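Side-chain contacts in putative Chlorite dismutase TA0507 (Thermoplasma acidophilum, PDB 3DTZ), which is of unknown function but belongs to the chlorite dismutase family and probably binds heme and acts as an oxidoreductase: residues 30-33 and 34-37; 53-56 and 57-61; 95-98 and 99-103; 200-203 and 204-207. All coordinates share one frame; numbering follows the deposited sequence.

Contact 1. Residues 30-33 and 34-37; sequences SYRL and LEGK
Arg32 and Glu35 join in a salt bridge at the point where strand 25-33, a member of the curled antiparallel sheet, runs out into the loop before helix 41-60. NE of Arg32 stands 3.0 Å from OE2 of Glu35, with an N-H...O angle of 138°, so the hydrogen bond is bent. The two side chains cross at about a right angle, yet their flat ends are nearly coplanar: the planes are 21° apart, and Glu35 OE2 lies at the guanidinium edge, near its plane. A bend in the Glu35 chain (chi2 83°) turns the carboxylate back toward the strand, and CD then comes within 3.7 Å of the Leu33 backbone O. The arginine has a second hold, since its NH1 donates to Asp76 O, which with the salt bridge probably limits rotation of the guanidinium.

The packed side of this strand end belongs to Leu33, which is buried against Tyr39, Ile105 and Leu244 and also meets Arg103 of the second subunit. The solvent side lies beyond Glu35. Gly36 is exposed, although its backbone is hydrogen-bonded to the second subunit, and Lys37 could be modelled only as far as CB, consistent with a mobile side chain. At the bridge itself, OE2 of Glu35 receives NE of Arg32 through its syn lone pair, and the same oxygen lies 3.4 Å from Arg32 CD.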
loop_
_atom_site.group_PDB
_atom_site.type_symbol
_atom_site.label_atom_id
_atom_site.label_comp_id
_atom_site.label_asym_id
_atom_site.label_seq_id
_atom_site.Cartn_x
_atom_site.Cartn_y
_atom_site.Cartn_z
ATOM N N SER D 30 0.210 3.070 18.028
ATOM C CA SER D 30 0.538 4.449 17.662
ATOM C C SER D 30 -0.665 5.129 17.001
ATOM O O SER D 30 -1.507 4.455 16.394
ATOM C CB SER D 30 1.790 4.508 16.791
ATOM O OG SER D 30 1.570 3.904 15.519
ATOM N N TYR D 31 -0.771 6.440 17.205
ATOM C CA TYR D 31 -1.902 7.215 16.719
ATOM C C TYR D 31 -1.430 8.519 16.141
ATOM O O TYR D 31 -0.429 9.088 16.588
ATOM C CB TYR D 31 -2.880 7.524 17.872
ATOM C CG TYR D 31 -3.689 6.336 18.317
ATOM C CD1 TYR D 31 -3.162 5.423 19.264
ATOM C CD2 TYR D 31 -4.947 6.098 17.790
ATOM C CE1 TYR D 31 -3.885 4.294 19.668
ATOM C CE2 TYR D 31 -5.700 4.968 18.188
ATOM C CZ TYR D 31 -5.159 4.089 19.127
ATOM O OH TYR D 31 -5.882 2.999 19.505
ATOM N N ARG D 32 -2.201 9.019 15.186
ATOM C CA ARG D 32 -1.920 10.281 14.556
ATOM C C ARG D 32 -3.168 11.131 14.627
ATOM O O ARG D 32 -4.254 10.703 14.194
ATOM C CB ARG D 32 -1.538 10.064 13.104
ATOM C CG ARG D 32 -1.018 11.354 12.398
ATOM C CD ARG D 32 -0.615 11.070 10.965
ATOM N NE ARG D 32 -1.720 10.639 10.157
ATOM C CZ ARG D 32 -1.904 9.353 9.801
ATOM N NH1 ARG D 32 -1.010 8.368 10.133
ATOM N NH2 ARG D 32 -2.953 9.050 9.084
ATOM N N LEU D 33 -2.996 12.345 15.152
ATOM C CA LEU D 33 -4.084 13.334 15.188
ATOM C C LEU D 33 -4.591 13.660 13.780
ATOM O O LEU D 33 -3.798 13.873 12.850
ATOM C CB LEU D 33 -3.615 14.625 15.897
ATOM C CG LEU D 33 -3.244 14.468 17.374
ATOM C CD1 LEU D 33 -2.846 15.833 17.910
ATOM C CD2 LEU D 33 -4.450 13.937 18.185
ATOM N N LEU D 34 -5.916 13.662 13.622
ATOM C CA LEU D 34 -6.549 13.961 12.334
ATOM C C LEU D 34 -6.194 15.352 11.822
ATOM O O LEU D 34 -6.175 16.311 12.576
ATOM C CB LEU D 34 -8.075 13.826 12.430
ATOM C CG LEU D 34 -8.526 12.369 12.665
ATOM C CD1 LEU D 34 -10.045 12.321 12.792
ATOM C CD2 LEU D 34 -8.040 11.465 11.549
ATOM N N GLU D 35 -5.901 15.432 10.523
ATOM C CA GLU D 35 -5.508 16.678 9.869
ATOM C C GLU D 35 -6.763 17.388 9.366
ATOM O O GLU D 35 -7.835 16.784 9.295
ATOM C CB GLU D 35 -4.566 16.394 8.691
ATOM C CG GLU D 35 -3.272 15.673 9.057
ATOM C CD GLU D 35 -3.433 14.154 9.159
ATOM O OE1 GLU D 35 -4.532 13.619 8.887
ATOM O OE2 GLU D 35 -2.445 13.496 9.500
ATOM N N GLY D 36 -6.632 18.674 9.038
ATOM C CA GLY D 36 -7.749 19.438 8.469
ATOM C C GLY D 36 -8.549 20.210 9.499
ATOM O O GLY D 36 -9.527 20.866 9.152
ATOM N N LYS D 37 -8.117 20.164 10.755
ATOM C CA LYS D 37 -8.794 20.865 11.851
ATOM C C LYS D 37 -7.842 21.791 12.602
ATOM O O LYS D 37 -6.758 21.375 13.025
ATOM C CB LYS D 37 -9.420 19.847 12.829
#

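Contact 2. Residues 53-56 and 57-61; sequences SIDE and FFSAN
Ile54 and Phe58, one turn apart on helix 41-60, lie side by side and point the same way, an i to i+4 pair on the helix. The backbone beneath them is regular: Phe58 N donates to Ile54 O at 3.2 Å with an N-H...O angle of 161°. Following Phe58 outward, CB sits 3.8 Å from the Asp55 carbonyl O. CG is anti to its own carbonyl carbon (chi1 -75°), which lays the ring back along the helix toward Ile54. CD2 consequently comes to 3.3 Å from Ile54 O, which lies near the ring plane at its edge. One atom further, CE2 meets Ile54 CG2 at 3.8 Å, a methyl group set against the ring edge and not over a face. One face is taken by the neighbouring Phe57, whose CD2 lies 3.7 Å above the plane, offset toward the rim.

On the polar side of the helix Asp55 O accepts from Ser59 N at 3.0 Å, and a water 3.1 Å from Asp55 O probably donates to it as well. The last turn is less regular, its bond from Ala60 N to Glu56 O being weak. Phe58 is buried between this helix and the sheet, stacked on Phe67 of strand 64-72 and meeting Tyr83 of strand 79-85, while Ala94 and Arg97 of helix 88-102 pack on Phe58 and Phe57 respectively.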
loop_
_atom_site.group_PDB
_atom_site.type_symbol
_atom_site.label_atom_id
_atom_site.label_comp_id
_atom_site.label_asym_id
_atom_site.label_seq_id
_atom_site.Cartn_x
_atom_site.Cartn_y
_atom_site.Cartn_z
ATOM N N SER D 53 -6.405 11.103 31.708
ATOM C CA SER D 53 -7.361 10.047 32.013
ATOM C C SER D 53 -6.914 8.647 31.557
ATOM O O SER D 53 -7.087 7.672 32.295
ATOM C CB SER D 53 -8.748 10.383 31.480
ATOM O OG SER D 53 -9.668 9.378 31.887
ATOM N N ILE D 54 -6.338 8.543 30.357
ATOM C CA ILE D 54 -5.754 7.279 29.896
ATOM C C ILE D 54 -4.706 6.791 30.895
ATOM O O ILE D 54 -4.741 5.645 31.330
ATOM C CB ILE D 54 -5.142 7.415 28.460
ATOM C CG1 ILE D 54 -6.255 7.706 27.460
ATOM C CG2 ILE D 54 -4.377 6.141 28.076
ATOM C CD1 ILE D 54 -5.795 7.856 26.009
ATOM N N ASP D 55 -3.831 7.699 31.309
ATOM C CA ASP D 55 -2.779 7.362 32.245
ATOM C C ASP D 55 -3.368 6.840 33.570
ATOM O O ASP D 55 -2.896 5.842 34.112
ATOM C CB ASP D 55 -1.877 8.577 32.448
ATOM C CG ASP D 55 -0.663 8.262 33.262
ATOM O OD1 ASP D 55 0.218 7.527 32.795
ATOM O OD2 ASP D 55 -0.594 8.758 34.382
ATOM N N GLU D 56 -4.431 7.503 34.041
ATOM C CA GLU D 56 -5.133 7.106 35.261
ATOM C C GLU D 56 -5.779 5.713 35.140
ATOM O O GLU D 56 -5.799 4.954 36.116
ATOM C CB GLU D 56 -6.153 8.178 35.694
ATOM C CG GLU D 56 -7.495 8.193 34.937
ATOM C CD GLU D 56 -8.444 9.334 35.362
ATOM O OE1 GLU D 56 -7.961 10.427 35.731
ATOM O OE2 GLU D 56 -9.678 9.133 35.315
ATOM N N PHE D 57 -6.299 5.391 33.950
ATOM C CA PHE D 57 -6.883 4.063 33.663
ATOM C C PHE D 57 -5.853 2.951 33.919
ATOM O O PHE D 57 -6.153 1.944 34.570
ATOM C CB PHE D 57 -7.376 4.012 32.210
ATOM C CG PHE D 57 -7.729 2.630 31.718
ATOM C CD1 PHE D 57 -9.031 2.109 31.900
ATOM C CD2 PHE D 57 -6.785 1.867 31.039
ATOM C CE1 PHE D 57 -9.375 0.822 31.446
ATOM C CE2 PHE D 57 -7.120 0.581 30.565
ATOM C CZ PHE D 57 -8.423 0.065 30.769
ATOM N N PHE D 58 -4.649 3.148 33.380
ATOM C CA PHE D 58 -3.569 2.177 33.554
ATOM C C PHE D 58 -3.077 2.138 35.010
ATOM O O PHE D 58 -2.852 1.063 35.544
ATOM C CB PHE D 58 -2.427 2.441 32.542
ATOM C CG PHE D 58 -2.779 1.998 31.138
ATOM C CD1 PHE D 58 -2.644 0.673 30.757
ATOM C CD2 PHE D 58 -3.313 2.921 30.218
ATOM C CE1 PHE D 58 -2.997 0.268 29.453
ATOM C CE2 PHE D 58 -3.689 2.540 28.931
ATOM C CZ PHE D 58 -3.531 1.208 28.539
ATOM N N SER D 59 -2.959 3.296 35.648
ATOM C CA SER D 59 -2.434 3.333 37.017
ATOM C C SER D 59 -3.409 2.707 37.989
ATOM O O SER D 59 -3.010 2.260 39.064
ATOM C CB SER D 59 -2.159 4.766 37.464
ATOM O OG SER D 59 -1.165 5.333 36.634
ATOM N N ALA D 60 -4.693 2.719 37.635
ATOM C CA ALA D 60 -5.734 2.265 38.557
ATOM C C ALA D 60 -5.832 0.748 38.656
ATOM O O ALA D 60 -6.335 0.243 39.651
ATOM C CB ALA D 60 -7.092 2.863 38.188
ATOM N N ASN D 61 -5.346 0.031 37.640
ATOM C CA ASN D 61 -5.384 -1.434 37.625
ATOM C C ASN D 61 -4.007 -2.108 37.844
ATOM O O ASN D 61 -3.119 -2.020 36.972
ATOM C CB ASN D 61 -6.059 -1.953 36.334
ATOM C CG ASN D 61 -6.542 -3.385 36.472
ATOM O OD1 ASN D 61 -5.903 -4.204 37.133
ATOM N ND2 ASN D 61 -7.696 -3.691 35.868
HETATM O O HOH W 1 -0.051 4.761 34.506
#

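Contact 3. Residues 95-98 and 99-103; sequences KERV and QASMR
The carbonyl O of Glu96 is held by two donors: Ala100 N, one helical turn on, reaches it at 2.9 Å, and a water donates to it at 2.8 Å. The same water accepts from Arg103 NH2 at 3.0 Å, tying the guanidinium back to a carbonyl two turns earlier. Arg103 also folds over the backbone, with the Gln99 carbonyl O 4.1 Å above the plane of its guanidinium and over its centre.

On another flank Arg97 bends at chi2 (70°), which swings its guanidinium toward Ser101. NH1 then lies 2.6 Å from Ser101 OG, an oxygen that sits at the guanidinium edge, near its plane. That hydroxyl, beside its own backbone N, also makes a weak hydrogen bond to Arg97 O, which already accepts from Ser101 N. Arg97 with Ser101 is an i to i+4 pair on the last turns of helix 88-102, which has the antiparallel sheet on one flank, helix 41-60 on another and the third subunit on a further one.

Toward the sheet the pairing is apolar: Val98 and the selenomethionine Met102 run side by side, CG1 of the valine 3.9 Å from CG of its partner, and both touch Tyr31. Lys95 and Gln99 also point the same way, with NZ and NE2 3.9 Å apart. Each has its own acceptor in the third subunit, NZ donating to Ser72 O and NE2 to Thr75 O, while Gln99 OE1 is bonded to Tyr31 OH. Glu96 also forms a salt bridge to Arg71 of the third subunit, and Arg103 NH2 to its Asp78 OD1.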
loop_
_atom_site.group_PDB
_atom_site.type_symbol
_atom_site.label_atom_id
_atom_site.label_comp_id
_atom_site.label_asym_id
_atom_site.label_seq_id
_atom_site.Cartn_x
_atom_site.Cartn_y
_atom_site.Cartn_z
ATOM N N LYS D 95 -6.736 -1.835 24.956
ATOM C CA LYS D 95 -6.783 -1.409 23.537
ATOM C C LYS D 95 -8.089 -0.647 23.263
ATOM O O LYS D 95 -8.092 0.410 22.634
ATOM C CB LYS D 95 -6.602 -2.609 22.595
ATOM C CG LYS D 95 -6.736 -2.251 21.071
ATOM C CD LYS D 95 -8.196 -2.461 20.616
ATOM C CE LYS D 95 -8.376 -2.151 19.101
ATOM N NZ LYS D 95 -9.741 -2.573 18.681
ATOM N N GLU D 96 -9.195 -1.152 23.774
ATOM C CA GLU D 96 -10.496 -0.506 23.523
ATOM C C GLU D 96 -10.610 0.853 24.206
ATOM O O GLU D 96 -11.207 1.767 23.648
ATOM C CB GLU D 96 -11.631 -1.390 23.982
ATOM C CG GLU D 96 -11.799 -2.583 23.043
ATOM C CD GLU D 96 -12.704 -3.647 23.607
ATOM O OE1 GLU D 96 -12.920 -3.716 24.854
ATOM O OE2 GLU D 96 -13.180 -4.433 22.771
ATOM N N ARG D 97 -10.016 0.951 25.390
ATOM C CA ARG D 97 -10.000 2.195 26.144
ATOM C C ARG D 97 -9.231 3.291 25.390
ATOM O O ARG D 97 -9.713 4.429 25.261
ATOM C CB ARG D 97 -9.336 1.950 27.506
ATOM C CG ARG D 97 -9.143 3.218 28.370
ATOM C CD ARG D 97 -10.464 3.751 28.885
ATOM N NE ARG D 97 -10.257 4.883 29.810
ATOM C CZ ARG D 97 -9.969 6.118 29.407
ATOM N NH1 ARG D 97 -9.873 6.384 28.113
ATOM N NH2 ARG D 97 -9.801 7.092 30.288
ATOM N N VAL D 98 -8.013 2.965 24.975
ATOM C CA VAL D 98 -7.176 3.883 24.208
ATOM C C VAL D 98 -7.896 4.238 22.874
ATOM O O VAL D 98 -8.049 5.400 22.519
ATOM C CB VAL D 98 -5.770 3.318 23.972
ATOM C CG1 VAL D 98 -4.978 4.255 23.019
ATOM C CG2 VAL D 98 -5.034 3.164 25.334
ATOM N N GLN D 99 -8.343 3.227 22.152
ATOM C CA GLN D 99 -9.070 3.491 20.907
ATOM C C GLN D 99 -10.300 4.392 21.061
ATOM O O GLN D 99 -10.514 5.291 20.236
ATOM C CB GLN D 99 -9.421 2.168 20.203
ATOM C CG GLN D 99 -9.961 2.361 18.795
ATOM C CD GLN D 99 -9.009 1.838 17.733
ATOM O OE1 GLN D 99 -7.825 2.253 17.676
ATOM N NE2 GLN D 99 -9.509 0.868 16.908
ATOM N N ALA D 100 -11.109 4.164 22.105
ATOM C CA ALA D 100 -12.349 4.939 22.322
ATOM C C ALA D 100 -11.995 6.392 22.586
ATOM O O ALA D 100 -12.720 7.299 22.159
ATOM C CB ALA D 100 -13.130 4.378 23.493
ATOM N N SER D 101 -10.873 6.605 23.283
ATOM C CA SER D 101 -10.438 7.963 23.611
ATOM C C SER D 101 -9.834 8.681 22.420
ATOM O O SER D 101 -10.001 9.911 22.273
ATOM C CB SER D 101 -9.427 7.932 24.770
ATOM O OG SER D 101 -10.171 7.803 25.985
HETATM N N MSE D 102 -9.135 7.914 21.580
HETATM C CA MSE D 102 -8.409 8.493 20.454
HETATM C C MSE D 102 -9.311 8.693 19.249
HETATM O O MSE D 102 -9.093 9.632 18.515
HETATM C CB MSE D 102 -7.231 7.623 20.007
HETATM C CG MSE D 102 -6.072 7.447 20.976
HETATM SE SE MSE D 102 -5.322 9.158 21.647
HETATM C CE MSE D 102 -4.548 9.715 20.068
ATOM N N ARG D 103 -10.308 7.819 19.030
ATOM C CA ARG D 103 -11.049 7.861 17.757
ATOM C C ARG D 103 -11.740 9.193 17.364
ATOM O O ARG D 103 -11.770 9.513 16.183
ATOM C CB ARG D 103 -11.938 6.618 17.545
ATOM C CG ARG D 103 -13.264 6.660 18.155
ATOM C CD ARG D 103 -14.179 5.579 17.529
ATOM N NE ARG D 103 -13.700 4.217 17.787
ATOM C CZ ARG D 103 -13.961 3.492 18.879
ATOM N NH1 ARG D 103 -14.656 3.991 19.919
ATOM N NH2 ARG D 103 -13.510 2.260 18.959
HETATM O O HOH W 2 -12.873 0.966 21.533
#

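Contact 4. Residues 200-203 and 204-207; sequences IPDI and AAWS
The backbone is extended at Asp202 (psi 116°) and helical from Ile203 on, so that Asp202 O accepts from Trp206 N at 3.0 Å and Ile203 O from Ser207 N, also at 3.0 Å. Asp202 is the N-cap of helix 203-213. Its OD1 receives Ala205 N at 3.1 Å in a nearly straight bond (170°), but the donor comes from above the carboxylate, 67° out of its plane. With CG anti to the backbone N, the carboxyl group lies alongside the first turn, and Asp202 CG rests 3.7 Å from the methyl CB of Ala205.

Before the cap, Ile200 ends strand 194-200 and crosses Trp206 at about a right angle. Its CD1 reaches CB of Trp206 at 3.5 Å and CG at 3.7 Å. Its other branch, CG2, lies over one face of the indole, 3.8 Å above the plane and offset toward the rim. Val141 of strand 139-147 packs against both residues. The polar ends lead into the second subunit: Trp206 NE1 donates to Gly188 O there, and Ser207 OG is bonded to Phe187 O.

The chemistry thus divides in two. Apolar packing by Ile200 and Val141 and the NE1 bond to the second subunit together position the indole, and a carboxylate supplies an acceptor to the first turn, where the helix N-terminus would probably favour its ionised form.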
loop_
_atom_site.group_PDB
_atom_site.type_symbol
_atom_site.label_atom_id
_atom_site.label_comp_id
_atom_site.label_asym_id
_atom_site.label_seq_id
_atom_site.Cartn_x
_atom_site.Cartn_y
_atom_site.Cartn_z
ATOM N N ILE D 200 16.183 2.777 25.316
ATOM C CA ILE D 200 17.553 3.183 25.008
ATOM C C ILE D 200 17.842 4.589 25.538
ATOM O O ILE D 200 16.937 5.416 25.586
ATOM C CB ILE D 200 17.845 3.136 23.478
ATOM C CG1 ILE D 200 17.023 4.170 22.731
ATOM C CG2 ILE D 200 17.610 1.716 22.921
ATOM C CD1 ILE D 200 17.342 4.275 21.213
ATOM N N PRO D 201 19.082 4.823 25.998
ATOM C CA PRO D 201 19.465 6.188 26.419
ATOM C C PRO D 201 19.893 7.157 25.304
ATOM O O PRO D 201 19.908 8.362 25.542
ATOM C CB PRO D 201 20.629 5.946 27.377
ATOM C CG PRO D 201 21.260 4.624 26.908
ATOM C CD PRO D 201 20.120 3.814 26.303
ATOM N N ASP D 202 20.307 6.650 24.147
ATOM C CA ASP D 202 21.020 7.477 23.141
ATOM C C ASP D 202 20.725 6.949 21.755
ATOM O O ASP D 202 21.064 5.805 21.428
ATOM C CB ASP D 202 22.548 7.456 23.443
ATOM C CG ASP D 202 23.389 8.353 22.515
ATOM O OD1 ASP D 202 23.109 8.546 21.307
ATOM O OD2 ASP D 202 24.429 8.837 23.004
ATOM N N ILE D 203 20.061 7.777 20.947
ATOM C CA ILE D 203 19.605 7.368 19.613
ATOM C C ILE D 203 20.809 6.943 18.762
ATOM O O ILE D 203 20.821 5.831 18.223
ATOM C CB ILE D 203 18.788 8.494 18.901
ATOM C CG1 ILE D 203 17.474 8.780 19.652
ATOM C CG2 ILE D 203 18.425 8.092 17.470
ATOM C CD1 ILE D 203 16.799 10.090 19.212
ATOM N N ALA D 204 21.814 7.816 18.669
ATOM C CA ALA D 204 22.985 7.561 17.803
ATOM C C ALA D 204 23.749 6.295 18.215
ATOM O O ALA D 204 24.129 5.486 17.361
ATOM C CB ALA D 204 23.925 8.790 17.782
ATOM N N ALA D 205 23.940 6.119 19.523
ATOM C CA ALA D 205 24.613 4.933 20.065
ATOM C C ALA D 205 23.861 3.650 19.702
ATOM O O ALA D 205 24.470 2.663 19.290
ATOM C CB ALA D 205 24.766 5.056 21.573
ATOM N N TRP D 206 22.533 3.678 19.829
ATOM C CA TRP D 206 21.708 2.537 19.466
ATOM C C TRP D 206 21.865 2.230 17.972
ATOM O O TRP D 206 22.002 1.067 17.593
ATOM C CB TRP D 206 20.244 2.785 19.817
ATOM C CG TRP D 206 19.286 1.903 19.055
ATOM C CD1 TRP D 206 18.427 2.297 18.052
ATOM C CD2 TRP D 206 19.085 0.493 19.216
ATOM N NE1 TRP D 206 17.714 1.222 17.585
ATOM C CE2 TRP D 206 18.099 0.100 18.268
ATOM C CE3 TRP D 206 19.643 -0.473 20.050
ATOM C CZ2 TRP D 206 17.661 -1.222 18.140
ATOM C CZ3 TRP D 206 19.198 -1.791 19.934
ATOM C CH2 TRP D 206 18.213 -2.150 18.986
ATOM N N SER D 207 21.851 3.273 17.142
ATOM C CA SER D 207 21.991 3.093 15.688
ATOM C C SER D 207 23.339 2.439 15.367
ATOM O O SER D 207 23.433 1.562 14.488
ATOM C CB SER D 207 21.845 4.433 14.942
ATOM O OG SER D 207 21.847 4.226 13.533
#

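How the contacts relate
Contacts 2 and 3 pair two neighbouring helices, 41-60 and 88-102: their centres are 13 Å apart and Ile54 CD1 lies 3.8 Å from Ser101 CB. Contact 1 meets contact 3 from the strand side, Tyr31 CB packing 3.5 Å from Met102 CE. Contact 4 stands apart within the chain, its centre 31 Å from that of contact 3 and on the opposite side of the chain's centre, but shares the second subunit with contact 1. Contacts 3 and 4 are largely buried, contacts 1 and 2 partly, and contact 2 alone touches no other chain of the assembly. A salt bridge marks the strand end, helical i to i+4 pairs the middle two, an N-cap the fourth.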